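PDB 3RRK: V-type ATPase 116 kDa subunit from Meiothermus ruber, which probably serves as a stator subunit of a rotary proton-translocating V-type ATPase, this construct being its cytoplasmic N-terminal domain. Local coordinates for residues Glu28-Leu33 against Ala287-Trp292; Ala36-Ile41 against Gly299-Ala304. One frame throughout, in Å; residues are numbered along the deposited sequence.

How the interactions relate
Both contacts lie in the lobe that holds the first and last modelled residues, about 43 Å from the centre of the elongated chain, and their own centres are 8 Å apart. Interaction 1 sets helix 26-36 against strand 287-293; interaction 2 sets the end of that helix and the loop after it against helix 298-303, which follows the strand in sequence. Two probable backbone hydrogen bonds tie them together: Leu-33 O to Val-38 N at 3.0 Å and Trp-292 N to Val-39 O at 2.8 Å. Ile-41 also packs on Leu-30, Leu-33 and Leu-289, so its side chain belongs to the same apolar layer as interaction 1.

Interaction 1. Residues Glu28-Leu33 against Ala287-Trp292; sequences ELLAEL and AALMGW
Leu-289 projects from strand 287-293 onto helix 26-36 and meets three leucines, Leu-29, Leu-30 and Leu-33, almost entirely through one methyl, CD2. The approach to Leu-33 is the closest, Leu-33 CD1 lying 3.5 Å from Leu-289 CD2, and the same CD1 also comes within 4.1 Å of Leu-289 CB, covering the base of the side chain as well as its end. The long axes of these two side chains meet at a slant, whereas Leu-30 and Leu-289 run nearly at right angles. Leu-30 offers its backbone as much as its branch: Leu-289 CD2 sits 3.6 Å from Leu-30 CA and 3.9 Å from Leu-30 CD1. With CG anti to the backbone N (chi1 176°), the Leu-30 branch is carried across the Leu-289 side chain, CD1 coming beside that methyl. Leu-29 points at the strand but stands further back, a looser contact with Leu-29 CG to Leu-289 CD2 being 4.5 Å.

Helix 26-36 packs here on a four-stranded antiparallel sheet whose strands run in the order 41-44, 287-293, 15-21, 310-313, within the proximal lobe of subunit I. The helix segment runs almost along the strand segment, at 19° between their directions and with the axes 9.6 Å apart. Strand 287-293 is an inner strand: Leu-289 bonds through its backbone to Val-19, and its neighbours Ala-288 and Met-290 bond to Leu-44 and Asp-42 of strand 41-44. Ile-41 of that edge strand extends the leucine cluster toward the sheet edge.

Interaction 2. Residues Ala36-Ile41 against Gly299-Ala304; sequences AGVVHI and GKVEEA
Val-301 turns CG1 anti to its own carbonyl carbon (chi1 -54°), and this methyl carries the contact, Val-301 CG1 touching Ala-36 CB at 3.9 Å and Val-38 CG2 at 4.0 Å. Val-38 answers with CG2, which also lies anti to its carbonyl carbon because chi1 is -180°; the two valine side chains cross at about a right angle. Ala-36 is the most deeply engaged residue. Ala-36 CB comes within 3.8 Å of Lys-300 O as well as meeting Val-301, while Ala-36 O lies 3.8 Å from Lys-300 CB. The aliphatic part of the lysine, CB and CD, passes by Ala-36 O; the ammonium group is carried away, near that of Lys-296.

Helix 26-36 ends in a Schellman motif, with Gly-37 at positive phi (117°), and the chain then passes through Val-38 toward strand 41-44. Val-38 also rests on Leu-33. What joins the C-terminal end of helix 26-36 and the loop after it to helix 298-303 is methyl packing and aliphatic contacts with backbone carbonyls, consistent with an attachment that rests on shape and burial more than on charge.

Interaction 1. Residues Glu28-Leu33 against Ala287-Trp292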
ATOM      1  N   GLU A  28      34.167  12.807  23.273  1.00 81.96           N
ATOM      2  CA  GLU A  28      34.364  11.427  22.847  1.00 92.65           C
ATOM      3  C   GLU A  28      34.547  11.392  21.335  1.00 95.83           C
ATOM      4  O   GLU A  28      35.226  10.517  20.790  1.00 95.71           O
ATOM      5  CB  GLU A  28      33.163  10.568  23.252  1.00105.59           C
ATOM      6  CG  GLU A  28      32.846  10.587  24.745  1.00121.33           C
ATOM      7  CD  GLU A  28      32.297  11.925  25.238  1.00130.18           C
ATOM      8  OE1 GLU A  28      31.636  12.631  24.444  1.00130.07           O
ATOM      9  OE2 GLU A  28      32.528  12.266  26.423  1.00134.09           O
ATOM     10  N   LEU A  29      33.923  12.359  20.667  1.00 94.16           N
ATOM     11  CA  LEU A  29      34.060  12.535  19.230  1.00 90.10           C
ATOM     12  C   LEU A  29      35.480  12.962  18.906  1.00 84.28           C
ATOM     13  O   LEU A  29      36.199  12.265  18.176  1.00 80.35           O
ATOM     14  CB  LEU A  29      33.074  13.596  18.749  1.00 92.03           C
ATOM     15  CG  LEU A  29      32.878  13.792  17.247  1.00 86.51           C
ATOM     16  CD1 LEU A  29      32.825  12.438  16.553  1.00 85.51           C
ATOM     17  CD2 LEU A  29      31.616  14.629  16.975  1.00 78.76           C
ATOM     18  N   LEU A  30      35.874  14.110  19.460  1.00 80.86           N
ATOM     19  CA  LEU A  30      37.254  14.596  19.376  1.00 81.57           C
ATOM     20  C   LEU A  30      38.280  13.489  19.636  1.00 82.82           C
ATOM     21  O   LEU A  30      39.208  13.286  18.850  1.00 78.01           O
ATOM     22  CB  LEU A  30      37.488  15.753  20.357  1.00 74.40           C
ATOM     23  CG  LEU A  30      38.934  16.261  20.418  1.00 75.01           C
ATOM     24  CD1 LEU A  30      39.313  16.862  19.097  1.00 77.52           C
ATOM     25  CD2 LEU A  30      39.156  17.281  21.530  1.00 74.76           C
ATOM     26  N   ALA A  31      38.103  12.781  20.745  1.00 88.10           N
ATOM     27  CA  ALA A  31      39.011  11.709  21.133  1.00 88.68           C
ATOM     28  C   ALA A  31      39.133  10.658  20.037  1.00 97.25           C
ATOM     29  O   ALA A  31      40.238  10.296  19.619  1.00 98.26           O
ATOM     30  CB  ALA A  31      38.534  11.068  22.420  1.00 81.30           C
ATOM     31  N   GLU A  32      37.983  10.183  19.571  1.00 99.69           N
ATOM     32  CA  GLU A  32      37.931   9.095  18.611  1.00102.75           C
ATOM     33  C   GLU A  32      38.550   9.487  17.268  1.00 92.95           C
ATOM     34  O   GLU A  32      39.214   8.677  16.620  1.00 94.14           O
ATOM     35  CB  GLU A  32      36.484   8.631  18.437  1.00113.87           C
ATOM     36  CG  GLU A  32      36.334   7.232  17.849  1.00123.91           C
ATOM     37  CD  GLU A  32      36.940   6.134  18.719  1.00133.61           C
ATOM     38  OE1 GLU A  32      37.488   6.443  19.802  1.00134.94           O
ATOM     39  OE2 GLU A  32      36.861   4.956  18.313  1.00139.02           O
ATOM     40  N   LEU A  33      38.334  10.731  16.857  1.00 82.26           N
ATOM     41  CA  LEU A  33      39.014  11.261  15.687  1.00 84.95           C
ATOM     42  C   LEU A  33      40.539  11.268  15.863  1.00 92.28           C
ATOM     43  O   LEU A  33      41.276  10.782  14.996  1.00 91.93           O
ATOM     44  CB  LEU A  33      38.514  12.668  15.389  1.00 86.16           C
ATOM     45  CG  LEU A  33      36.999  12.752  15.175  1.00 94.32           C
ATOM     46  CD1 LEU A  33      36.588  14.161  14.763  1.00 92.09           C
ATOM     47  CD2 LEU A  33      36.511  11.725  14.149  1.00 88.62           C
ATOM     48  N   ALA A 287      27.634  20.065  18.173  1.00107.44           N
ATOM     49  CA  ALA A 287      29.070  19.838  18.106  1.00103.32           C
ATOM     50  C   ALA A 287      29.497  19.475  16.685  1.00 95.28           C
ATOM     51  O   ALA A 287      28.899  18.599  16.054  1.00 88.32           O
ATOM     52  CB  ALA A 287      29.482  18.748  19.090  1.00103.51           C
ATOM     53  N   ALA A 288      30.533  20.154  16.193  1.00 88.32           N
ATOM     54  CA  ALA A 288      31.073  19.915  14.858  1.00 81.26           C
ATOM     55  C   ALA A 288      32.587  20.131  14.780  1.00 78.65           C
ATOM     56  O   ALA A 288      33.102  21.152  15.231  1.00 81.51           O
ATOM     57  CB  ALA A 288      30.376  20.801  13.853  1.00 89.34           C
ATOM     58  N   LEU A 289      33.291  19.172  14.190  1.00 80.83           N
ATOM     59  CA  LEU A 289      34.748  19.241  14.053  1.00 83.66           C
ATOM     60  C   LEU A 289      35.206  19.184  12.585  1.00 89.05           C
ATOM     61  O   LEU A 289      34.466  18.752  11.688  1.00 82.72           O
ATOM     62  CB  LEU A 289      35.421  18.113  14.838  1.00 81.07           C
ATOM     63  CG  LEU A 289      35.477  18.183  16.363  1.00 88.85           C
ATOM     64  CD1 LEU A 289      34.100  18.395  16.968  1.00 93.55           C
ATOM     65  CD2 LEU A 289      36.096  16.909  16.903  1.00 90.84           C
ATOM     66  N   MET A 290      36.441  19.620  12.364  1.00 89.03           N
ATOM     67  CA  MET A 290      37.049  19.663  11.047  1.00 83.30           C
ATOM     68  C   MET A 290      38.412  19.011  11.196  1.00 86.54           C
ATOM     69  O   MET A 290      39.022  19.088  12.260  1.00 95.85           O
ATOM     70  CB  MET A 290      37.227  21.120  10.623  1.00 84.16           C
ATOM     71  CG  MET A 290      37.537  21.326   9.161  1.00 84.61           C
ATOM     72  SD  MET A 290      38.618  22.741   8.901  1.00163.99           S
ATOM     73  CE  MET A 290      40.190  22.081   9.468  1.00127.45           C
ATOM     74  N   GLY A 291      38.907  18.373  10.150  1.00 81.63           N
ATOM     75  CA  GLY A 291      40.186  17.705  10.261  1.00 82.80           C
ATOM     76  C   GLY A 291      40.708  17.247   8.921  1.00 91.58           C
ATOM     77  O   GLY A 291      39.993  17.301   7.927  1.00 94.40           O
ATOM     78  N   TRP A 292      41.961  16.800   8.895  1.00102.30           N
ATOM     79  CA  TRP A 292      42.579  16.308   7.671  1.00103.83           C
ATOM     80  C   TRP A 292      43.025  14.864   7.829  1.00109.47           C
ATOM     81  O   TRP A 292      43.637  14.491   8.834  1.00117.87           O
ATOM     82  CB  TRP A 292      43.734  17.213   7.252  1.00103.95           C
ATOM     83  CG  TRP A 292      43.259  18.584   6.880  1.00107.42           C
ATOM     84  CD1 TRP A 292      43.040  19.638   7.722  1.00111.28           C
ATOM     85  CD2 TRP A 292      42.915  19.040   5.569  1.00112.30           C
ATOM     86  NE1 TRP A 292      42.590  20.727   7.013  1.00110.52           N
ATOM     87  CE2 TRP A 292      42.505  20.385   5.689  1.00114.33           C
ATOM     88  CE3 TRP A 292      42.916  18.444   4.302  1.00115.31           C
ATOM     89  CZ2 TRP A 292      42.104  21.143   4.589  1.00119.42           C
ATOM     90  CZ3 TRP A 292      42.520  19.198   3.212  1.00116.50           C
ATOM     91  CH2 TRP A 292      42.118  20.532   3.362  1.00119.20           C
TER

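Interaction 2. Residues Ala36-Ile41 against Gly299-Ala304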
ATOM      1  N   ALA A  36      42.020   7.835  15.725  1.00106.16           N
ATOM      2  CA  ALA A  36      41.842   7.170  14.446  1.00104.49           C
ATOM      3  C   ALA A  36      42.917   7.665  13.488  1.00100.50           C
ATOM      4  O   ALA A  36      43.266   6.985  12.523  1.00102.76           O
ATOM      5  CB  ALA A  36      40.463   7.432  13.895  1.00109.42           C
ATOM      6  N   GLY A  37      43.445   8.854  13.768  1.00 96.64           N
ATOM      7  CA  GLY A  37      44.553   9.398  13.004  1.00 97.29           C
ATOM      8  C   GLY A  37      44.217  10.684  12.277  1.00101.96           C
ATOM      9  O   GLY A  37      44.898  11.062  11.320  1.00108.35           O
ATOM     10  N   VAL A  38      43.160  11.361  12.715  1.00 95.26           N
ATOM     11  CA  VAL A  38      42.809  12.650  12.132  1.00 94.37           C
ATOM     12  C   VAL A  38      43.800  13.700  12.632  1.00 91.56           C
ATOM     13  O   VAL A  38      44.285  13.608  13.760  1.00 95.06           O
ATOM     14  CB  VAL A  38      41.351  13.052  12.481  1.00100.04           C
ATOM     15  CG1 VAL A  38      40.989  14.393  11.860  1.00 95.53           C
ATOM     16  CG2 VAL A  38      40.375  11.972  12.021  1.00 95.41           C
ATOM     17  N   VAL A  39      44.130  14.678  11.793  1.00 89.56           N
ATOM     18  CA  VAL A  39      45.083  15.714  12.200  1.00 91.60           C
ATOM     19  C   VAL A  39      44.579  17.126  11.904  1.00 90.58           C
ATOM     20  O   VAL A  39      43.669  17.319  11.095  1.00 77.03           O
ATOM     21  CB  VAL A  39      46.474  15.534  11.542  1.00 85.80           C
ATOM     22  CG1 VAL A  39      47.040  14.158  11.849  1.00 77.54           C
ATOM     23  CG2 VAL A  39      46.382  15.764  10.033  1.00 87.16           C
ATOM     24  N   HIS A  40      45.197  18.105  12.558  1.00 92.11           N
ATOM     25  CA  HIS A  40      44.757  19.493  12.478  1.00 93.65           C
ATOM     26  C   HIS A  40      43.286  19.606  12.803  1.00 85.96           C
ATOM     27  O   HIS A  40      42.526  20.281  12.108  1.00 77.31           O
ATOM     28  CB  HIS A  40      45.084  20.092  11.119  1.00101.92           C
ATOM     29  CG  HIS A  40      46.549  20.260  10.898  1.00111.54           C
ATOM     30  ND1 HIS A  40      47.338  19.271  10.340  1.00115.63           N
ATOM     31  CD2 HIS A  40      47.387  21.278  11.206  1.00110.37           C
ATOM     32  CE1 HIS A  40      48.587  19.688  10.287  1.00115.24           C
ATOM     33  NE2 HIS A  40      48.646  20.905  10.807  1.00113.87           N
ATOM     34  N   ILE A  41      42.911  18.931  13.884  1.00 80.44           N
ATOM     35  CA  ILE A  41      41.532  18.865  14.321  1.00 79.29           C
ATOM     36  C   ILE A  41      41.112  20.194  14.897  1.00 83.23           C
ATOM     37  O   ILE A  41      41.662  20.629  15.902  1.00 80.96           O
ATOM     38  CB  ILE A  41      41.349  17.815  15.418  1.00 76.42           C
ATOM     39  CG1 ILE A  41      41.659  16.416  14.888  1.00 71.12           C
ATOM     40  CG2 ILE A  41      39.938  17.864  15.963  1.00 75.72           C
ATOM     41  CD1 ILE A  41      41.389  15.337  15.896  1.00 68.74           C
ATOM     42  N   GLY A 299      41.005   4.516   6.829  1.00145.93           N
ATOM     43  CA  GLY A 299      40.322   3.295   7.213  1.00149.87           C
ATOM     44  C   GLY A 299      39.693   3.377   8.593  1.00149.79           C
ATOM     45  O   GLY A 299      38.480   3.206   8.744  1.00148.70           O
ATOM     46  N   LYS A 300      40.520   3.649   9.599  1.00146.28           N
ATOM     47  CA  LYS A 300      40.078   3.634  10.990  1.00143.31           C
ATOM     48  C   LYS A 300      39.008   4.687  11.330  1.00143.47           C
ATOM     49  O   LYS A 300      38.355   4.599  12.371  1.00142.12           O
ATOM     50  CB  LYS A 300      41.285   3.774  11.924  1.00139.88           C
ATOM     51  CG  LYS A 300      42.401   2.775  11.646  1.00136.14           C
ATOM     52  CD  LYS A 300      43.515   2.890  12.678  1.00135.35           C
ATOM     53  CE  LYS A 300      44.578   1.816  12.480  1.00133.22           C
ATOM     54  NZ  LYS A 300      45.306   1.956  11.189  1.00130.63           N
ATOM     55  N   VAL A 301      38.813   5.666  10.452  1.00144.96           N
ATOM     56  CA  VAL A 301      37.890   6.767  10.746  1.00145.23           C
ATOM     57  C   VAL A 301      36.399   6.422  10.578  1.00144.07           C
ATOM     58  O   VAL A 301      35.575   6.797  11.411  1.00138.58           O
ATOM     59  CB  VAL A 301      38.243   8.053   9.951  1.00122.16           C
ATOM     60  CG1 VAL A 301      39.699   8.440  10.187  1.00119.67           C
ATOM     61  CG2 VAL A 301      37.977   7.859   8.474  1.00123.56           C
ATOM     62  N   GLU A 302      36.044   5.713   9.509  1.00149.57           N
ATOM     63  CA  GLU A 302      34.643   5.338   9.310  1.00152.47           C
ATOM     64  C   GLU A 302      34.248   4.157  10.188  1.00149.64           C
ATOM     65  O   GLU A 302      33.063   3.867  10.358  1.00145.04           O
ATOM     66  CB  GLU A 302      34.344   5.027   7.842  1.00157.72           C
ATOM     67  CG  GLU A 302      35.219   3.951   7.239  1.00165.59           C
ATOM     68  CD  GLU A 302      36.542   4.498   6.756  1.00170.28           C
ATOM     69  OE1 GLU A 302      36.672   5.738   6.676  1.00171.08           O
ATOM     70  OE2 GLU A 302      37.446   3.692   6.453  1.00171.84           O
ATOM     71  N   GLU A 303      35.249   3.484  10.749  1.00150.84           N
ATOM     72  CA  GLU A 303      35.008   2.361  11.647  1.00153.92           C
ATOM     73  C   GLU A 303      34.467   2.827  12.997  1.00148.96           C
ATOM     74  O   GLU A 303      33.595   2.181  13.582  1.00150.98           O
ATOM     75  CB  GLU A 303      36.286   1.555  11.860  1.00161.85           C
ATOM     76  CG  GLU A 303      36.087   0.321  12.722  1.00167.47           C
ATOM     77  CD  GLU A 303      37.375  -0.156  13.361  1.00172.86           C
ATOM     78  OE1 GLU A 303      38.322   0.653  13.471  1.00173.75           O
ATOM     79  OE2 GLU A 303      37.438  -1.341  13.755  1.00175.39           O
ATOM     80  N   ALA A 304      34.995   3.941  13.494  1.00139.84           N
ATOM     81  CA  ALA A 304      34.477   4.539  14.717  1.00130.22           C
ATOM     82  C   ALA A 304      33.141   5.211  14.410  1.00134.60           C
ATOM     83  O   ALA A 304      32.839   6.289  14.924  1.00127.75           O
ATOM     84  CB  ALA A 304      35.455   5.532  15.255  1.00119.96           C
TER